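Local coordinates for dihydropteroate synthase (Anaplasma phagocytophilum, PDB 6UCZ), which probably catalyses the condensation of 6-hydroxymethyl-7,8-dihydropterin pyrophosphate with p-aminobenzoate to give dihydropteroate, a step in folate synthesis, at residues D190-A194 with Q195-R199; T263-Q267 with Q268-F272. One frame throughout, in Å; residues are numbered along the deposited sequence.

In the fold
Both contacts are Schellman helix ends inside the TIM barrel of the pterin-binding family, and each delivers the chain from an outer helix to the next strand of the parallel sheet. Contact 1 closes helix 174-194 ahead of strand 202-205; contact 2 closes helix 255-267 ahead of strand 272-275. Their centres lie 26 Å apart and their nearest atoms about 11 Å apart, so neither touches the other. Neither supplies pocket residues from its helix end. The side chain of L192 is about 13 Å from the bound pterin-6-yl-methyl-monophosphate and that of L265 about 10 Å, while the strands they lead to carry D205 and R274 of the pocket.

Contact 1 (D190-A194 with Q195-R199); sequences DTLIA and QGVVR
L192 and V197 meet across the end of helix 174-194, side by side and pointing the same way, with L192 CB 3.8 Å from V197 CB. Farther out, L192 CD2 lies 3.9 Å from V197 CG2. The valine brings this branch to the leucine because CG1 takes the position anti to the backbone N (chi1 174°), leaving CG2 beside that N and next to the L192 carbonyl. Both residues also pack on I202, and V197 reaches A147 and A148 of helix 143-148.

The backbone geometry fits a Schellman motif with G196, at phi 102°, as the C-prime residue. V197 N donates to L192 O at 2.9 Å, a nearly straight bond that arrives from above the carbonyl plane, and G196 N donates to I193 O at 3.1 Å. On the flank, Q195 runs extended beyond CG alongside T191, its amide NE2 3.4 Å from the T191 methyl CG2. That methyl is available because T191 OG1 is turned beside its own backbone N (chi1 -62°), where it bonds to S187 O. On the other flank, I193 CD1 lies 4.0 Å from R199 CG, an aliphatic contact; the guanidinium of R199 continues to a cation-pi contact with F232.

Chemically, the two Schellman bonds give L192 O and I193 O donors from the turn residues V197 and G196, while the L192-V197 contact joins the turn to the apolar packing on I202. Positive phi at G196 turns the chain out of the helix, and buried V197 packs against strand 202-205.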
loop_
_atom_site.group_PDB
_atom_site.type_symbol
_atom_site.label_atom_id
_atom_site.label_comp_id
_atom_site.label_asym_id
_atom_site.label_seq_id
_atom_site.Cartn_x
_atom_site.Cartn_y
_atom_site.Cartn_z
ATOM N N ASP A 190 5.730 15.239 9.208
ATOM C CA ASP A 190 5.641 16.484 9.966
ATOM C C ASP A 190 4.292 17.155 9.766
ATOM O O ASP A 190 3.696 17.667 10.722
ATOM C CB ASP A 190 6.764 17.441 9.565
ATOM C CG ASP A 190 8.120 17.002 10.077
ATOM O OD1 ASP A 190 8.174 16.266 11.085
ATOM O OD2 ASP A 190 9.135 17.404 9.473
ATOM N N THR A 191 3.795 17.170 8.528
ATOM C CA THR A 191 2.487 17.761 8.269
ATOM C C THR A 191 1.400 17.060 9.075
ATOM O O THR A 191 0.559 17.713 9.706
ATOM C CB THR A 191 2.184 17.709 6.771
ATOM O OG1 THR A 191 3.162 18.487 6.067
ATOM C CG2 THR A 191 0.793 18.253 6.480
ATOM N N LEU A 192 1.411 15.728 9.072
ATOM C CA LEU A 192 0.392 14.964 9.787
ATOM C C LEU A 192 0.420 15.250 11.285
ATOM O O LEU A 192 -0.623 15.492 11.904
ATOM C CB LEU A 192 0.601 13.466 9.531
ATOM C CG LEU A 192 0.336 12.944 8.118
ATOM C CD1 LEU A 192 0.877 11.524 7.953
ATOM C CD2 LEU A 192 -1.148 12.987 7.836
ATOM N N ILE A 193 1.609 15.183 11.890
ATOM C CA ILE A 193 1.731 15.385 13.333
ATOM C C ILE A 193 1.309 16.793 13.715
ATOM O O ILE A 193 0.622 17.000 14.725
ATOM C CB ILE A 193 3.169 15.082 13.793
ATOM C CG1 ILE A 193 3.504 13.608 13.556
ATOM C CG2 ILE A 193 3.355 15.443 15.259
ATOM C CD1 ILE A 193 4.927 13.244 13.951
ATOM N N ALA A 194 1.709 17.786 12.917
ATOM C CA ALA A 194 1.314 19.162 13.206
ATOM C C ALA A 194 -0.196 19.339 13.147
ATOM O O ALA A 194 -0.751 20.178 13.861
ATOM C CB ALA A 194 1.994 20.125 12.234
ATOM N N GLN A 195 -0.879 18.550 12.322
ATOM C CA GLN A 195 -2.320 18.659 12.158
ATOM C C GLN A 195 -3.084 17.704 13.060
ATOM O O GLN A 195 -4.300 17.559 12.901
ATOM C CB GLN A 195 -2.686 18.426 10.693
ATOM C CG GLN A 195 -2.155 19.517 9.776
ATOM C CD GLN A 195 -2.915 19.622 8.472
ATOM O OE1 GLN A 195 -4.144 19.573 8.443
ATOM N NE2 GLN A 195 -2.176 19.747 7.373
ATOM N N GLY A 196 -2.398 17.043 13.988
ATOM C CA GLY A 196 -3.049 16.264 15.018
ATOM C C GLY A 196 -3.072 14.765 14.822
ATOM O O GLY A 196 -3.833 14.086 15.520
ATOM N N VAL A 197 -2.278 14.224 13.904
ATOM C CA VAL A 197 -2.174 12.776 13.730
ATOM C C VAL A 197 -1.124 12.234 14.687
ATOM O O VAL A 197 0.022 12.701 14.704
ATOM C CB VAL A 197 -1.836 12.397 12.279
ATOM C CG1 VAL A 197 -1.600 10.883 12.181
ATOM C CG2 VAL A 197 -2.953 12.811 11.340
ATOM N N VAL A 198 -1.510 11.234 15.477
ATOM C CA VAL A 198 -0.590 10.642 16.435
ATOM C C VAL A 198 0.533 9.926 15.696
ATOM O O VAL A 198 0.306 9.245 14.686
ATOM C CB VAL A 198 -1.374 9.687 17.347
ATOM C CG1 VAL A 198 -0.461 8.669 17.976
ATOM C CG2 VAL A 198 -2.125 10.478 18.405
ATOM N N ARG A 199 1.752 10.025 16.241
ATOM C CA ARG A 199 2.943 9.558 15.537
ATOM C C ARG A 199 2.906 8.049 15.313
ATOM O O ARG A 199 3.349 7.558 14.268
ATOM C CB ARG A 199 4.188 9.950 16.337
ATOM C CG ARG A 199 5.520 9.694 15.648
ATOM C CD ARG A 199 6.686 9.804 16.635
ATOM N NE ARG A 199 7.997 9.761 15.984
ATOM C CZ ARG A 199 8.640 8.651 15.623
ATOM N NH1 ARG A 199 8.097 7.456 15.836
ATOM N NH2 ARG A 199 9.828 8.736 15.038
#

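Contact 2 (T263-Q267 with Q268-F272); sequences TFLAQ and QQVDF
Q268 folds back over F264 at the end of helix 255-267, and its side chain can be followed atom by atom. CB starts 3.5 Å from L265 O. CG, set beside the backbone N, passes F264 O and then sits over one face of the F264 ring, 3.9 Å from the centroid and 21° off the normal, a CH-pi contact. A bend at chi2 (-58°) keeps the chain above the ring, bringing CD to 3.8 Å from F264 CZ. At the tip, Q268 NE2 lies over the same face, 3.3 Å from F264 CE1, with amide and ring planes only 23° apart.

Beneath this, Q268 N donates to F264 O. V270 N donates to L265 O at 3.2 Å and Q269 N to A266 O at 2.9 Å, the pair that fits a Schellman motif with Q269, at positive phi, as C-prime. V270 CG2 packs 4.1 Å from L265 CB, and both residues touch V236.

The near-parallel planes make the amide lie flat on the ring instead of aiming an N-H at it, so dispersion probably dominates there, while backbone bonds and the L265-V270 contact close the helix end.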
loop_
_atom_site.group_PDB
_atom_site.type_symbol
_atom_site.label_atom_id
_atom_site.label_comp_id
_atom_site.label_asym_id
_atom_site.label_seq_id
_atom_site.Cartn_x
_atom_site.Cartn_y
_atom_site.Cartn_z
ATOM N N THR A 263 9.566 -13.033 1.313
ATOM C CA THR A 263 10.325 -13.671 2.387
ATOM C C THR A 263 11.440 -12.762 2.880
ATOM O O THR A 263 11.615 -12.577 4.091
ATOM C CB THR A 263 10.914 -15.002 1.918
ATOM O OG1 THR A 263 9.872 -15.861 1.447
ATOM C CG2 THR A 263 11.634 -15.686 3.077
ATOM N N PHE A 264 12.192 -12.166 1.948
ATOM C CA PHE A 264 13.275 -11.258 2.319
ATOM C C PHE A 264 12.738 -10.048 3.080
ATOM O O PHE A 264 13.295 -9.640 4.108
ATOM C CB PHE A 264 14.013 -10.793 1.066
ATOM C CG PHE A 264 14.936 -9.633 1.305
ATOM C CD1 PHE A 264 16.250 -9.863 1.712
ATOM C CD2 PHE A 264 14.509 -8.325 1.123
ATOM C CE1 PHE A 264 17.121 -8.803 1.942
ATOM C CE2 PHE A 264 15.375 -7.254 1.348
ATOM C CZ PHE A 264 16.676 -7.494 1.758
ATOM N N LEU A 265 11.681 -9.434 2.559
ATOM C CA LEU A 265 11.112 -8.257 3.211
ATOM C C LEU A 265 10.610 -8.595 4.614
ATOM O O LEU A 265 10.818 -7.827 5.560
ATOM C CB LEU A 265 9.981 -7.692 2.357
ATOM C CG LEU A 265 10.379 -7.129 0.998
ATOM C CD1 LEU A 265 9.117 -6.752 0.242
ATOM C CD2 LEU A 265 11.299 -5.925 1.166
ATOM N N ALA A 266 9.972 -9.756 4.775
ATOM C CA ALA A 266 9.546 -10.170 6.112
ATOM C C ALA A 266 10.743 -10.333 7.046
ATOM O O ALA A 266 10.682 -9.939 8.217
ATOM C CB ALA A 266 8.736 -11.470 6.029
ATOM N N GLN A 267 11.862 -10.867 6.532
ATOM C CA GLN A 267 13.061 -10.997 7.353
ATOM C C GLN A 267 13.616 -9.648 7.799
ATOM O O GLN A 267 14.237 -9.562 8.866
ATOM C CB GLN A 267 14.127 -11.782 6.591
ATOM C CG GLN A 267 13.761 -13.225 6.401
ATOM C CD GLN A 267 14.850 -14.005 5.712
ATOM O OE1 GLN A 267 14.932 -14.048 4.481
ATOM N NE2 GLN A 267 15.704 -14.624 6.506
ATOM N N GLN A 268 13.429 -8.592 6.998
ATOM C CA GLN A 268 13.811 -7.231 7.351
ATOM C C GLN A 268 12.805 -6.552 8.285
ATOM O O GLN A 268 12.913 -5.338 8.508
ATOM C CB GLN A 268 13.970 -6.388 6.082
ATOM C CG GLN A 268 14.855 -7.014 5.015
ATOM C CD GLN A 268 16.252 -7.309 5.496
ATOM O OE1 GLN A 268 16.906 -6.462 6.107
ATOM N NE2 GLN A 268 16.723 -8.518 5.222
ATOM N N GLN A 269 11.807 -7.291 8.779
ATOM C CA GLN A 269 10.776 -6.779 9.691
ATOM C C GLN A 269 9.921 -5.685 9.061
ATOM O O GLN A 269 9.435 -4.794 9.764
ATOM C CB GLN A 269 11.373 -6.275 11.014
ATOM C CG GLN A 269 12.167 -7.328 11.775
ATOM C CD GLN A 269 11.372 -8.606 11.987
ATOM O OE1 GLN A 269 11.781 -9.684 11.554
ATOM N NE2 GLN A 269 10.224 -8.489 12.651
ATOM N N VAL A 270 9.704 -5.759 7.744
ATOM C CA VAL A 270 8.755 -4.857 7.104
ATOM C C VAL A 270 7.374 -5.123 7.682
ATOM O O VAL A 270 6.956 -6.277 7.822
ATOM C CB VAL A 270 8.784 -5.024 5.577
ATOM C CG1 VAL A 270 7.635 -4.227 4.945
ATOM C CG2 VAL A 270 10.140 -4.563 5.030
ATOM N N ASP A 271 6.666 -4.052 8.052
ATOM C CA ASP A 271 5.480 -4.233 8.883
ATOM C C ASP A 271 4.254 -4.625 8.072
ATOM O O ASP A 271 3.379 -5.333 8.587
ATOM C CB ASP A 271 5.216 -2.963 9.688
ATOM C CG ASP A 271 6.439 -2.512 10.471
ATOM O OD1 ASP A 271 7.411 -2.052 9.830
ATOM O OD2 ASP A 271 6.432 -2.612 11.719
ATOM N N PHE A 272 4.178 -4.206 6.812
ATOM C CA PHE A 272 3.031 -4.513 5.967
ATOM C C PHE A 272 3.518 -4.884 4.578
ATOM O O PHE A 272 4.344 -4.167 4.004
ATOM C CB PHE A 272 2.070 -3.313 5.862
ATOM C CG PHE A 272 1.481 -2.873 7.177
ATOM C CD1 PHE A 272 2.135 -1.952 7.978
ATOM C CD2 PHE A 272 0.270 -3.374 7.602
ATOM C CE1 PHE A 272 1.586 -1.548 9.181
ATOM C CE2 PHE A 272 -0.286 -2.977 8.802
ATOM C CZ PHE A 272 0.374 -2.066 9.596
#